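Local coordinates for exoribonuclease II, mitochondrial (Candida glabrata, PDB 6F3H), which is a 3' to 5' exoribonuclease that probably degrades mitochondrial RNA as the nuclease component of the mtEXO degradosome, at residues T236-L240 and S674-Y678; Y632-N636 and L683-M687; H255-Q259 and T297-D301. The protein carries 1 engineered substitution. All coordinates share one frame; numbering follows the deposited sequence.

Contact 1: residues T236-L240 and S674-Y678; sequences TNTAL and SSSFY. With nucleotides of chain C.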
loop_
_atom_site.group_PDB
_atom_site.type_symbol
_atom_site.label_atom_id
_atom_site.label_comp_id
_atom_site.label_asym_id
_atom_site.label_seq_id
_atom_site.Cartn_x
_atom_site.Cartn_y
_atom_site.Cartn_z
ATOM N N THR A 236 -1.311 -0.619 10.347
ATOM C CA THR A 236 -1.191 0.771 10.756
ATOM C C THR A 236 -0.707 1.562 9.547
ATOM O O THR A 236 0.358 1.257 9.001
ATOM C CB THR A 236 -0.184 0.916 11.897
ATOM O OG1 THR A 236 -0.696 0.321 13.100
ATOM C CG2 THR A 236 0.108 2.388 12.166
ATOM N N ASN A 237 -1.471 2.568 9.125
ATOM C CA ASN A 237 -1.041 3.361 7.990
ATOM C C ASN A 237 0.137 4.245 8.380
ATOM O O ASN A 237 0.180 4.806 9.474
ATOM C CB ASN A 237 -2.179 4.223 7.451
ATOM C CG ASN A 237 -1.688 5.284 6.435
ATOM O OD1 ASN A 237 -0.994 4.969 5.471
ATOM N ND2 ASN A 237 -2.051 6.532 6.656
ATOM N N THR A 238 1.111 4.324 7.468
ATOM C CA THR A 238 2.356 5.071 7.649
ATOM C C THR A 238 2.142 6.580 7.762
ATOM O O THR A 238 2.954 7.278 8.382
ATOM C CB THR A 238 3.271 4.820 6.452
ATOM O OG1 THR A 238 3.102 3.478 5.976
ATOM C CG2 THR A 238 4.702 5.085 6.816
ATOM N N ALA A 239 1.130 7.120 7.093
ATOM C CA ALA A 239 1.023 8.569 7.002
ATOM C C ALA A 239 0.239 9.130 8.179
ATOM O O ALA A 239 0.667 10.086 8.836
ATOM C CB ALA A 239 0.359 8.941 5.679
ATOM N N LEU A 240 -0.897 8.502 8.457
ATOM C CA LEU A 240 -1.720 8.820 9.596
ATOM C C LEU A 240 -1.186 8.235 10.881
ATOM O O LEU A 240 -1.596 8.692 11.950
ATOM C CB LEU A 240 -3.118 8.264 9.386
ATOM C CG LEU A 240 -3.821 8.516 8.055
ATOM C CD1 LEU A 240 -5.281 8.075 8.207
ATOM C CD2 LEU A 240 -3.693 9.966 7.604
ATOM N N SER A 674 7.578 11.666 4.850
ATOM C CA SER A 674 6.301 11.021 5.107
ATOM C C SER A 674 5.942 10.096 3.933
ATOM O O SER A 674 6.784 9.792 3.076
ATOM C CB SER A 674 5.255 12.125 5.336
ATOM O OG SER A 674 3.934 11.629 5.463
ATOM N N SER A 675 4.676 9.688 3.856
ATOM C CA SER A 675 4.155 8.973 2.708
ATOM C C SER A 675 2.830 9.609 2.335
ATOM O O SER A 675 2.250 10.391 3.097
ATOM C CB SER A 675 3.989 7.470 2.977
ATOM O OG SER A 675 2.694 7.143 3.461
ATOM N N SER A 676 2.366 9.283 1.139
ATOM C CA SER A 676 1.154 9.881 0.620
ATOM C C SER A 676 -0.037 9.027 1.024
ATOM O O SER A 676 0.082 7.826 1.276
ATOM C CB SER A 676 1.253 10.063 -0.901
ATOM O OG SER A 676 0.637 9.011 -1.629
ATOM N N PHE A 677 -1.184 9.676 1.132
ATOM C CA PHE A 677 -2.379 9.017 1.614
ATOM C C PHE A 677 -3.587 9.573 0.893
ATOM O O PHE A 677 -3.590 10.729 0.476
ATOM C CB PHE A 677 -2.549 9.183 3.142
ATOM C CG PHE A 677 -2.633 10.623 3.612
ATOM C CD1 PHE A 677 -1.477 11.365 3.853
ATOM C CD2 PHE A 677 -3.867 11.238 3.812
ATOM C CE1 PHE A 677 -1.556 12.690 4.287
ATOM C CE2 PHE A 677 -3.950 12.564 4.245
ATOM C CZ PHE A 677 -2.798 13.291 4.476
ATOM N N TYR A 678 -4.609 8.738 0.766
ATOM C CA TYR A 678 -5.887 9.137 0.201
ATOM C C TYR A 678 -6.738 9.855 1.240
ATOM O O TYR A 678 -6.638 9.609 2.444
ATOM C CB TYR A 678 -6.625 7.922 -0.369
ATOM C CG TYR A 678 -5.921 7.329 -1.591
ATOM C CD1 TYR A 678 -5.878 8.029 -2.791
ATOM C CD2 TYR A 678 -5.279 6.095 -1.543
ATOM C CE1 TYR A 678 -5.225 7.521 -3.916
ATOM C CE2 TYR A 678 -4.628 5.573 -2.675
ATOM C CZ TYR A 678 -4.611 6.297 -3.860
ATOM O OH TYR A 678 -3.990 5.839 -5.007
ATOM P P A C 1 7.769 4.593 5.193
ATOM O OP1 A C 1 6.628 3.689 4.927
ATOM O OP2 A C 1 7.530 6.041 5.460
ATOM O "O5'" A C 1 8.667 4.419 3.895
ATOM C "C5'" A C 1 8.185 4.858 2.639
ATOM C "C4'" A C 1 8.445 6.332 2.449
ATOM O "O4'" A C 1 9.876 6.580 2.502
ATOM C "C3'" A C 1 8.014 6.881 1.104
ATOM O "O3'" A C 1 6.670 7.268 1.065
ATOM C "C2'" A C 1 8.991 8.014 0.858
ATOM O "O2'" A C 1 8.630 9.150 1.630
ATOM C "C1'" A C 1 10.262 7.419 1.440
ATOM N N9 A C 1 10.959 6.553 0.473
ATOM C C8 A C 1 10.425 5.772 -0.527
ATOM N N7 A C 1 11.313 5.088 -1.190
ATOM C C5 A C 1 12.506 5.432 -0.574
ATOM C C6 A C 1 13.827 5.041 -0.815
ATOM N N6 A C 1 14.158 4.185 -1.787
ATOM N N1 A C 1 14.792 5.562 -0.023
ATOM C C2 A C 1 14.448 6.420 0.944
ATOM N N3 A C 1 13.240 6.866 1.272
ATOM C C4 A C 1 12.308 6.324 0.461
ATOM P P G C 2 5.906 6.981 -0.288
ATOM O OP1 G C 2 4.426 6.945 -0.049
ATOM O OP2 G C 2 6.721 5.881 -0.882
ATOM O "O5'" G C 2 6.277 8.229 -1.187
ATOM C "C5'" G C 2 5.988 9.538 -0.741
ATOM C "C4'" G C 2 6.226 10.551 -1.825
ATOM O "O4'" G C 2 7.639 10.700 -2.076
ATOM C "C3'" G C 2 5.646 10.220 -3.179
ATOM O "O3'" G C 2 4.270 10.512 -3.227
ATOM C "C2'" G C 2 6.491 11.071 -4.111
ATOM O "O2'" G C 2 6.062 12.419 -4.112
ATOM C "C1'" G C 2 7.851 11.004 -3.428
ATOM N N9 G C 2 8.627 9.906 -3.957
ATOM C C8 G C 2 8.795 8.732 -3.276
ATOM N N7 G C 2 9.517 7.901 -3.950
ATOM C C5 G C 2 9.810 8.592 -5.118
ATOM C C6 G C 2 10.567 8.169 -6.213
ATOM O O6 G C 2 11.106 7.063 -6.306
ATOM N N1 G C 2 10.648 9.156 -7.217
ATOM C C2 G C 2 10.066 10.421 -7.181
ATOM N N2 G C 2 10.280 11.217 -8.270
ATOM N N3 G C 2 9.338 10.825 -6.125
ATOM C C4 G C 2 9.269 9.856 -5.160
ATOM P P A C 3 3.328 9.679 -4.189
ATOM O OP1 A C 3 1.917 10.121 -4.032
ATOM O OP2 A C 3 3.668 8.271 -3.989
ATOM O "O5'" A C 3 3.878 10.074 -5.632
ATOM C "C5'" A C 3 3.708 11.384 -6.143
ATOM C "C4'" A C 3 4.228 11.512 -7.555
ATOM O "O4'" A C 3 5.675 11.406 -7.559
ATOM C "C3'" A C 3 3.762 10.446 -8.540
ATOM O "O3'" A C 3 2.478 10.712 -9.067
ATOM C "C2'" A C 3 4.877 10.440 -9.574
ATOM O "O2'" A C 3 4.764 11.521 -10.469
ATOM C "C1'" A C 3 6.095 10.679 -8.687
ATOM N N9 A C 3 6.566 9.396 -8.195
ATOM C C8 A C 3 6.199 8.738 -7.059
ATOM N N7 A C 3 6.782 7.584 -6.936
ATOM C C5 A C 3 7.544 7.508 -8.076
ATOM C C6 A C 3 8.395 6.527 -8.533
ATOM N N6 A C 3 8.618 5.403 -7.859
ATOM N N1 A C 3 9.001 6.765 -9.719
ATOM C C2 A C 3 8.761 7.916 -10.380
ATOM N N3 A C 3 7.970 8.923 -10.044
ATOM C C4 A C 3 7.406 8.615 -8.877
#
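The Phe677 ring carries Leu240 CD2 on one face, while Ala239 CB approaches it obliquely and the carbonyl oxygen Ser675 O sits in plane at its edge. The leucine methyl lies 4.2 Å from the ring centroid, measured from Leu240 CD2 and 18° off the ring normal, a CH-pi contact displaced toward the rim; the two side chains cross at about a right angle. Phe677 CG is held between its backbone N and carbonyl carbon (chi1 59°), which places the ring beside Ala239 and Leu240. Ala239 CB fills the angle between ring and backbone, 3.5 Å from Phe677 CD1 and equally close to Ser675 O. That same oxygen accepts a hydrogen bond from Ser674 OG at 3.2 Å, in the carbonyl plane on a lone pair, which joins these neighbouring residues within the loop. Beside it, Thr238 CB packs on Ser675 OG at 3.8 Å. Leu30 of helix 27-31 touches both Leu240 and Phe677 and adds to the apolar cluster. The same loop also lies along the RNA of chain C. Ser674 O is modelled doubtfully close to the 2'-hydroxyl of A1. Ser676 OG donates to A3 OP1 at 2.9 Å, and Ser676 N gives G2 OP1 a weak bond. These contacts to successive phosphates are consistent with the single-stranded RNA path of an RNB-family exoribonuclease.

Contact 2: residues Y632-N636 and L683-M687; sequences YRCYN and LPHKM. With nucleotides of chain C.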
loop_
_atom_site.group_PDB
_atom_site.type_symbol
_atom_site.label_atom_id
_atom_site.label_comp_id
_atom_site.label_asym_id
_atom_site.label_seq_id
_atom_site.Cartn_x
_atom_site.Cartn_y
_atom_site.Cartn_z
ATOM N N TYR A 632 -9.022 12.312 -2.970
ATOM C CA TYR A 632 -7.781 12.997 -3.274
ATOM C C TYR A 632 -6.620 12.161 -2.786
ATOM O O TYR A 632 -6.797 11.203 -2.042
ATOM C CB TYR A 632 -7.748 14.388 -2.631
ATOM C CG TYR A 632 -8.941 15.239 -2.997
ATOM C CD1 TYR A 632 -10.208 14.945 -2.508
ATOM C CD2 TYR A 632 -8.806 16.327 -3.859
ATOM C CE1 TYR A 632 -11.310 15.710 -2.856
ATOM C CE2 TYR A 632 -9.909 17.103 -4.222
ATOM C CZ TYR A 632 -11.164 16.792 -3.713
ATOM O OH TYR A 632 -12.294 17.541 -4.035
ATOM N N ARG A 633 -5.421 12.532 -3.214
ATOM C CA ARG A 633 -4.202 11.918 -2.733
ATOM C C ARG A 633 -3.352 13.053 -2.193
ATOM O O ARG A 633 -3.044 13.997 -2.926
ATOM C CB ARG A 633 -3.469 11.174 -3.846
ATOM C CG ARG A 633 -2.006 10.937 -3.497
ATOM C CD ARG A 633 -1.275 10.093 -4.511
ATOM N NE ARG A 633 -2.148 9.106 -5.115
ATOM C CZ ARG A 633 -1.820 8.402 -6.188
ATOM N NH1 ARG A 633 -0.635 8.605 -6.765
ATOM N NH2 ARG A 633 -2.685 7.517 -6.690
ATOM N N CYS A 634 -2.954 12.953 -0.927
ATOM C CA CYS A 634 -2.380 14.067 -0.190
ATOM C C CYS A 634 -1.042 13.658 0.373
ATOM O O CYS A 634 -0.697 12.480 0.409
ATOM C CB CYS A 634 -3.296 14.546 0.941
ATOM S SG CYS A 634 -5.032 14.475 0.510
ATOM N N TYR A 635 -0.283 14.657 0.805
ATOM C CA TYR A 635 1.004 14.403 1.429
ATOM C C TYR A 635 1.266 15.578 2.352
ATOM O O TYR A 635 1.310 16.721 1.884
ATOM C CB TYR A 635 2.120 14.244 0.391
ATOM C CG TYR A 635 3.489 14.021 0.995
ATOM C CD1 TYR A 635 4.161 15.056 1.613
ATOM C CD2 TYR A 635 4.109 12.783 0.956
ATOM C CE1 TYR A 635 5.398 14.877 2.193
ATOM C CE2 TYR A 635 5.362 12.596 1.548
ATOM C CZ TYR A 635 5.996 13.660 2.164
ATOM O OH TYR A 635 7.231 13.554 2.764
ATOM N N ASN A 636 1.476 15.290 3.643
ATOM C CA ASN A 636 1.642 16.328 4.650
ATOM C C ASN A 636 3.086 16.641 4.925
ATOM O O ASN A 636 3.429 17.799 5.160
ATOM C CB ASN A 636 1.034 15.924 5.989
ATOM C CG ASN A 636 -0.456 15.922 5.983
ATOM O OD1 ASN A 636 -1.084 16.378 5.036
ATOM N ND2 ASN A 636 -1.044 15.395 7.056
ATOM N N LEU A 683 -6.421 18.249 0.164
ATOM C CA LEU A 683 -5.291 18.627 0.985
ATOM C C LEU A 683 -4.110 18.679 0.046
ATOM O O LEU A 683 -4.066 17.918 -0.927
ATOM C CB LEU A 683 -5.020 17.622 2.109
ATOM C CG LEU A 683 -6.034 17.716 3.227
ATOM C CD1 LEU A 683 -5.871 16.564 4.163
ATOM C CD2 LEU A 683 -5.854 19.036 3.937
ATOM N N PRO A 684 -3.158 19.563 0.285
ATOM C CA PRO A 684 -2.020 19.643 -0.630
ATOM C C PRO A 684 -1.255 18.326 -0.673
ATOM O O PRO A 684 -0.986 17.700 0.357
ATOM C CB PRO A 684 -1.164 20.776 -0.049
ATOM C CG PRO A 684 -1.721 21.068 1.310
ATOM C CD PRO A 684 -3.142 20.614 1.315
ATOM N N HIS A 685 -0.893 17.918 -1.889
ATOM C CA HIS A 685 0.116 16.886 -2.087
ATOM C C HIS A 685 1.397 17.675 -2.254
ATOM O O HIS A 685 1.734 18.132 -3.344
ATOM C CB HIS A 685 -0.197 15.995 -3.279
ATOM C CG HIS A 685 0.686 14.789 -3.367
ATOM N ND1 HIS A 685 2.058 14.870 -3.260
ATOM C CD2 HIS A 685 0.398 13.475 -3.512
ATOM C CE1 HIS A 685 2.582 13.664 -3.355
ATOM N NE2 HIS A 685 1.596 12.798 -3.506
ATOM N N LYS A 686 2.064 17.904 -1.130
ATOM C CA LYS A 686 3.148 18.872 -1.031
ATOM C C LYS A 686 4.418 18.450 -1.748
ATOM O O LYS A 686 5.375 19.228 -1.688
ATOM C CB LYS A 686 3.412 19.137 0.431
ATOM C CG LYS A 686 2.224 19.816 1.066
ATOM C CD LYS A 686 2.605 20.342 2.408
ATOM C CE LYS A 686 1.385 20.748 3.188
ATOM N NZ LYS A 686 1.761 21.079 4.588
HETATM N N MSE A 687 4.447 17.299 -2.424
HETATM C CA MSE A 687 5.588 16.876 -3.282
HETATM C C MSE A 687 5.439 17.255 -4.720
HETATM O O MSE A 687 6.376 17.674 -5.384
HETATM C CB MSE A 687 5.780 15.357 -3.276
HETATM C CG MSE A 687 5.824 14.753 -1.925
HETATM SE SE MSE A 687 7.369 15.513 -1.044
HETATM C CE MSE A 687 8.659 14.058 -1.102
ATOM P P G C 2 5.906 6.981 -0.288
ATOM O OP1 G C 2 4.426 6.945 -0.049
ATOM O OP2 G C 2 6.721 5.881 -0.882
ATOM O "O5'" G C 2 6.277 8.229 -1.187
ATOM C "C5'" G C 2 5.988 9.538 -0.741
ATOM C "C4'" G C 2 6.226 10.551 -1.825
ATOM O "O4'" G C 2 7.639 10.700 -2.076
ATOM C "C3'" G C 2 5.646 10.220 -3.179
ATOM O "O3'" G C 2 4.270 10.512 -3.227
ATOM C "C2'" G C 2 6.491 11.071 -4.111
ATOM O "O2'" G C 2 6.062 12.419 -4.112
ATOM C "C1'" G C 2 7.851 11.004 -3.428
ATOM N N9 G C 2 8.627 9.906 -3.957
ATOM C C8 G C 2 8.795 8.732 -3.276
ATOM N N7 G C 2 9.517 7.901 -3.950
ATOM C C5 G C 2 9.810 8.592 -5.118
ATOM C C6 G C 2 10.567 8.169 -6.213
ATOM O O6 G C 2 11.106 7.063 -6.306
ATOM N N1 G C 2 10.648 9.156 -7.217
ATOM C C2 G C 2 10.066 10.421 -7.181
ATOM N N2 G C 2 10.280 11.217 -8.270
ATOM N N3 G C 2 9.338 10.825 -6.125
ATOM C C4 G C 2 9.269 9.856 -5.160
ATOM P P A C 3 3.328 9.679 -4.189
ATOM O OP1 A C 3 1.917 10.121 -4.032
ATOM O OP2 A C 3 3.668 8.271 -3.989
ATOM O "O5'" A C 3 3.878 10.074 -5.632
ATOM C "C5'" A C 3 3.708 11.384 -6.143
ATOM C "C4'" A C 3 4.228 11.512 -7.555
ATOM O "O4'" A C 3 5.675 11.406 -7.559
ATOM C "C3'" A C 3 3.762 10.446 -8.540
ATOM O "O3'" A C 3 2.478 10.712 -9.067
ATOM C "C2'" A C 3 4.877 10.440 -9.574
ATOM O "O2'" A C 3 4.764 11.521 -10.469
ATOM C "C1'" A C 3 6.095 10.679 -8.687
ATOM N N9 A C 3 6.566 9.396 -8.195
ATOM C C8 A C 3 6.199 8.738 -7.059
ATOM N N7 A C 3 6.782 7.584 -6.936
ATOM C C5 A C 3 7.544 7.508 -8.076
ATOM C C6 A C 3 8.395 6.527 -8.533
ATOM N N6 A C 3 8.618 5.403 -7.859
ATOM N N1 A C 3 9.001 6.765 -9.719
ATOM C C2 A C 3 8.761 7.916 -10.380
ATOM N N3 A C 3 7.970 8.923 -10.044
ATOM C C4 A C 3 7.406 8.615 -8.877
ATOM P P U C 4 1.502 9.512 -9.465
ATOM O OP1 U C 4 0.135 10.028 -9.672
ATOM O OP2 U C 4 1.723 8.319 -8.628
ATOM O "O5'" U C 4 2.035 9.159 -10.895
ATOM C "C5'" U C 4 2.212 10.189 -11.834
ATOM C "C4'" U C 4 2.779 9.607 -13.070
ATOM O "O4'" U C 4 4.163 9.253 -12.834
ATOM C "C3'" U C 4 2.148 8.301 -13.480
ATOM O "O3'" U C 4 0.888 8.447 -14.097
ATOM C "C2'" U C 4 3.229 7.687 -14.350
ATOM O "O2'" U C 4 3.260 8.304 -15.626
ATOM C "C1'" U C 4 4.488 8.099 -13.582
ATOM N N1 U C 4 4.929 7.030 -12.657
ATOM C C2 U C 4 5.802 6.103 -13.188
ATOM O O2 U C 4 6.213 6.161 -14.331
ATOM N N3 U C 4 6.193 5.114 -12.333
ATOM C C4 U C 4 5.789 4.966 -11.026
ATOM O O4 U C 4 6.242 4.010 -10.388
ATOM C C5 U C 4 4.872 5.961 -10.543
ATOM C C6 U C 4 4.480 6.937 -11.355
HETATM O O HOH W 1 -5.067 16.009 -2.752
HETATM O O HOH W 2 -1.367 18.475 2.956
#
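Tyr635 and His685 form a single beta bridge; the segments' end-to-end directions are 79° apart. Tyr635 N bonds to Pro684 O at 3.2 Å (N-H...O angle 171°), and Lys686 N returns a weak bond to Tyr635 O, the pattern of a parallel bridge. A water lies between Arg633 O and Leu683 O, within hydrogen-bonding distance of both. Met687, a poorly ordered selenomethionine, sets CG over the centre of the Tyr635 ring, 3.8 Å from its centroid, with the selenium over the same face in a Met-aromatic contact; Tyr635 OH pairs with Ser674. Tyr635 CB covers one face of the His685 imidazole, 3.9 Å from its centroid. Arg633 CG meets the edge of that ring, 3.5 Å from His685 CD2, the side chains lying alongside, and Cys634 SG packs on Leu683 CB, also at 3.5 Å. With CG anti to the backbone N (chi1 -170°), His685 reaches the RNA of chain C, where NE2 donates a nearly straight bond to A3 OP1 at 2.7 Å. Arg633 NH1 bonds weakly to U4 OP2, at the guanidinium edge. His685 and, more weakly, Arg633 thus contact successive phosphates, consistent with the RNA-binding channel of RNB-family nucleases.

Contact 3: residues H255-Q259 and T297-D301; sequences HLFYQ and TLLND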
loop_
_atom_site.group_PDB
_atom_site.type_symbol
_atom_site.label_atom_id
_atom_site.label_comp_id
_atom_site.label_asym_id
_atom_site.label_seq_id
_atom_site.Cartn_x
_atom_site.Cartn_y
_atom_site.Cartn_z
ATOM N N HIS A 255 -9.691 -20.633 13.863
ATOM C CA HIS A 255 -9.642 -20.811 15.304
ATOM C C HIS A 255 -9.776 -22.273 15.653
ATOM O O HIS A 255 -8.896 -22.867 16.290
ATOM C CB HIS A 255 -10.761 -20.034 15.981
ATOM C CG HIS A 255 -10.899 -20.380 17.424
ATOM N ND1 HIS A 255 -9.910 -20.114 18.347
ATOM C CD2 HIS A 255 -11.868 -21.051 18.089
ATOM C CE1 HIS A 255 -10.283 -20.570 19.529
ATOM N NE2 HIS A 255 -11.467 -21.145 19.400
ATOM N N LEU A 256 -10.871 -22.878 15.203
ATOM C CA LEU A 256 -11.161 -24.236 15.615
ATOM C C LEU A 256 -10.187 -25.213 14.987
ATOM O O LEU A 256 -9.629 -26.064 15.684
ATOM C CB LEU A 256 -12.594 -24.587 15.241
ATOM C CG LEU A 256 -12.833 -26.072 15.480
ATOM C CD1 LEU A 256 -13.221 -26.317 16.943
ATOM C CD2 LEU A 256 -13.856 -26.647 14.503
ATOM N N PHE A 257 -9.888 -25.045 13.703
ATOM C CA PHE A 257 -8.935 -25.934 13.054
ATOM C C PHE A 257 -7.641 -26.005 13.848
ATOM O O PHE A 257 -7.174 -27.089 14.202
ATOM C CB PHE A 257 -8.651 -25.450 11.635
ATOM C CG PHE A 257 -7.471 -26.137 10.973
ATOM C CD1 PHE A 257 -7.616 -27.378 10.373
ATOM C CD2 PHE A 257 -6.224 -25.535 10.930
ATOM C CE1 PHE A 257 -6.532 -28.018 9.746
ATOM C CE2 PHE A 257 -5.136 -26.171 10.308
ATOM C CZ PHE A 257 -5.295 -27.415 9.717
ATOM N N TYR A 258 -7.076 -24.853 14.197
ATOM C CA TYR A 258 -5.784 -24.914 14.860
ATOM C C TYR A 258 -5.906 -25.393 16.299
ATOM O O TYR A 258 -4.914 -25.865 16.854
ATOM C CB TYR A 258 -5.046 -23.573 14.731
ATOM C CG TYR A 258 -4.286 -23.536 13.409
ATOM C CD1 TYR A 258 -3.248 -24.422 13.163
ATOM C CD2 TYR A 258 -4.630 -22.661 12.390
ATOM C CE1 TYR A 258 -2.552 -24.442 11.941
ATOM C CE2 TYR A 258 -3.937 -22.673 11.153
ATOM C CZ TYR A 258 -2.895 -23.577 10.947
ATOM O OH TYR A 258 -2.182 -23.633 9.762
ATOM N N GLN A 259 -7.092 -25.317 16.914
ATOM C CA GLN A 259 -7.245 -25.957 18.217
ATOM C C GLN A 259 -7.111 -27.467 18.101
ATOM O O GLN A 259 -6.418 -28.095 18.911
ATOM C CB GLN A 259 -8.572 -25.607 18.855
ATOM C CG GLN A 259 -8.464 -24.463 19.769
ATOM C CD GLN A 259 -9.772 -24.205 20.453
ATOM O OE1 GLN A 259 -10.803 -24.765 20.072
ATOM N NE2 GLN A 259 -9.760 -23.316 21.439
ATOM N N THR A 297 -0.004 -28.071 6.083
ATOM C CA THR A 297 -0.828 -26.879 6.241
ATOM C C THR A 297 -0.239 -25.945 7.273
ATOM O O THR A 297 -0.181 -24.729 7.080
ATOM C CB THR A 297 -2.233 -27.265 6.670
ATOM O OG1 THR A 297 -2.867 -28.018 5.638
ATOM C CG2 THR A 297 -3.027 -26.023 6.940
ATOM N N LEU A 298 0.158 -26.496 8.405
ATOM C CA LEU A 298 0.659 -25.651 9.469
ATOM C C LEU A 298 1.932 -24.948 9.038
ATOM O O LEU A 298 2.037 -23.724 9.146
ATOM C CB LEU A 298 0.885 -26.499 10.711
ATOM C CG LEU A 298 1.960 -25.979 11.639
ATOM C CD1 LEU A 298 1.475 -24.746 12.358
ATOM C CD2 LEU A 298 2.245 -27.038 12.633
ATOM N N LEU A 299 2.885 -25.696 8.478
ATOM C CA LEU A 299 4.116 -25.078 7.999
ATOM C C LEU A 299 3.813 -24.023 6.963
ATOM O O LEU A 299 4.421 -22.949 6.937
ATOM C CB LEU A 299 5.017 -26.118 7.368
ATOM C CG LEU A 299 5.431 -27.215 8.315
ATOM C CD1 LEU A 299 6.016 -28.356 7.489
ATOM C CD2 LEU A 299 6.392 -26.654 9.334
ATOM N N ASN A 300 2.851 -24.317 6.114
ATOM C CA ASN A 300 2.462 -23.375 5.093
ATOM C C ASN A 300 1.937 -22.090 5.713
ATOM O O ASN A 300 2.419 -20.998 5.396
ATOM C CB ASN A 300 1.434 -24.041 4.200
ATOM C CG ASN A 300 1.022 -23.179 3.072
ATOM O OD1 ASN A 300 1.841 -22.725 2.289
ATOM N ND2 ASN A 300 -0.271 -22.947 2.966
ATOM N N ASP A 301 0.970 -22.199 6.623
ATOM C CA ASP A 301 0.462 -21.001 7.266
ATOM C C ASP A 301 1.560 -20.242 8.004
ATOM O O ASP A 301 1.419 -19.043 8.234
ATOM C CB ASP A 301 -0.688 -21.363 8.213
ATOM C CG ASP A 301 -2.001 -21.600 7.472
ATOM O OD1 ASP A 301 -2.124 -21.068 6.360
ATOM O OD2 ASP A 301 -2.926 -22.271 7.986
#
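The polar link between helices 255-259 and 297-301 is made by Tyr258 OH, which donates a hydrogen bond to Asp301 OD2. The modelled separation of 2.4 Å between Tyr258 OH and Asp301 OD2 is very short and, at this resolution, doubtful in its exact value. The carboxylate oxygen comes to the edge of the phenol ring, in its plane, although the ring and carboxylate planes are 63° apart. Asp301 CG lies anti to its own carbonyl carbon (chi1 -78°), which brings the carboxylate across toward helix 255-259. The other oxygen, Asp301 OD1, meets Asn306 ND2 in the following loop, so each carboxylate oxygen has a partner, the second only weakly bonded.

The axes of the short segments stay 12.6 Å apart and cross at -124°, so it is the side chains that span the gap. Both helices, 251-281 and 293-303, belong to the all-helical part of the chain between strands 242-248 and 390-391, and this contact packs the long first helix of that region against a short later one.

Apolar contacts complete the interface. Leu298 CD1 approaches the Tyr258 ring obliquely, 4.1 Å from Tyr258 CE1. Thr297 CG2 and Phe257 come from opposite directions, the methyl lying 3.8 Å from Phe257 CZ. Within helix 255-259, Phe257 CD2 stands over the centre of the Tyr258 ring, 3.5 Å above its plane, and thus backs the phenol that reaches Asp301. Helix 311-322 adds Leu313 against Tyr258 and Ile317 against Leu298.

Overall arrangement
Contacts 1 and 2, centres 11 Å apart, join directly: strands 632-634 and 677-679 pair in one two-stranded sheet, with Phe677 O 2.7 Å from Cys634 N, and Tyr635 OH lies 2.8 Å from Ser674 N. They also share the RNA of chain C, converging on the phosphate of A3; contact 1 follows A1 to A3 and contact 2 continues to U4. Both lie away from the magnesium site of Asp401 and Asp410. Contact 3 is separate: its centre is about 33 Å from that of contact 1 and 42 Å from that of contact 2, and its nearest atom is about 24 Å from the RNA.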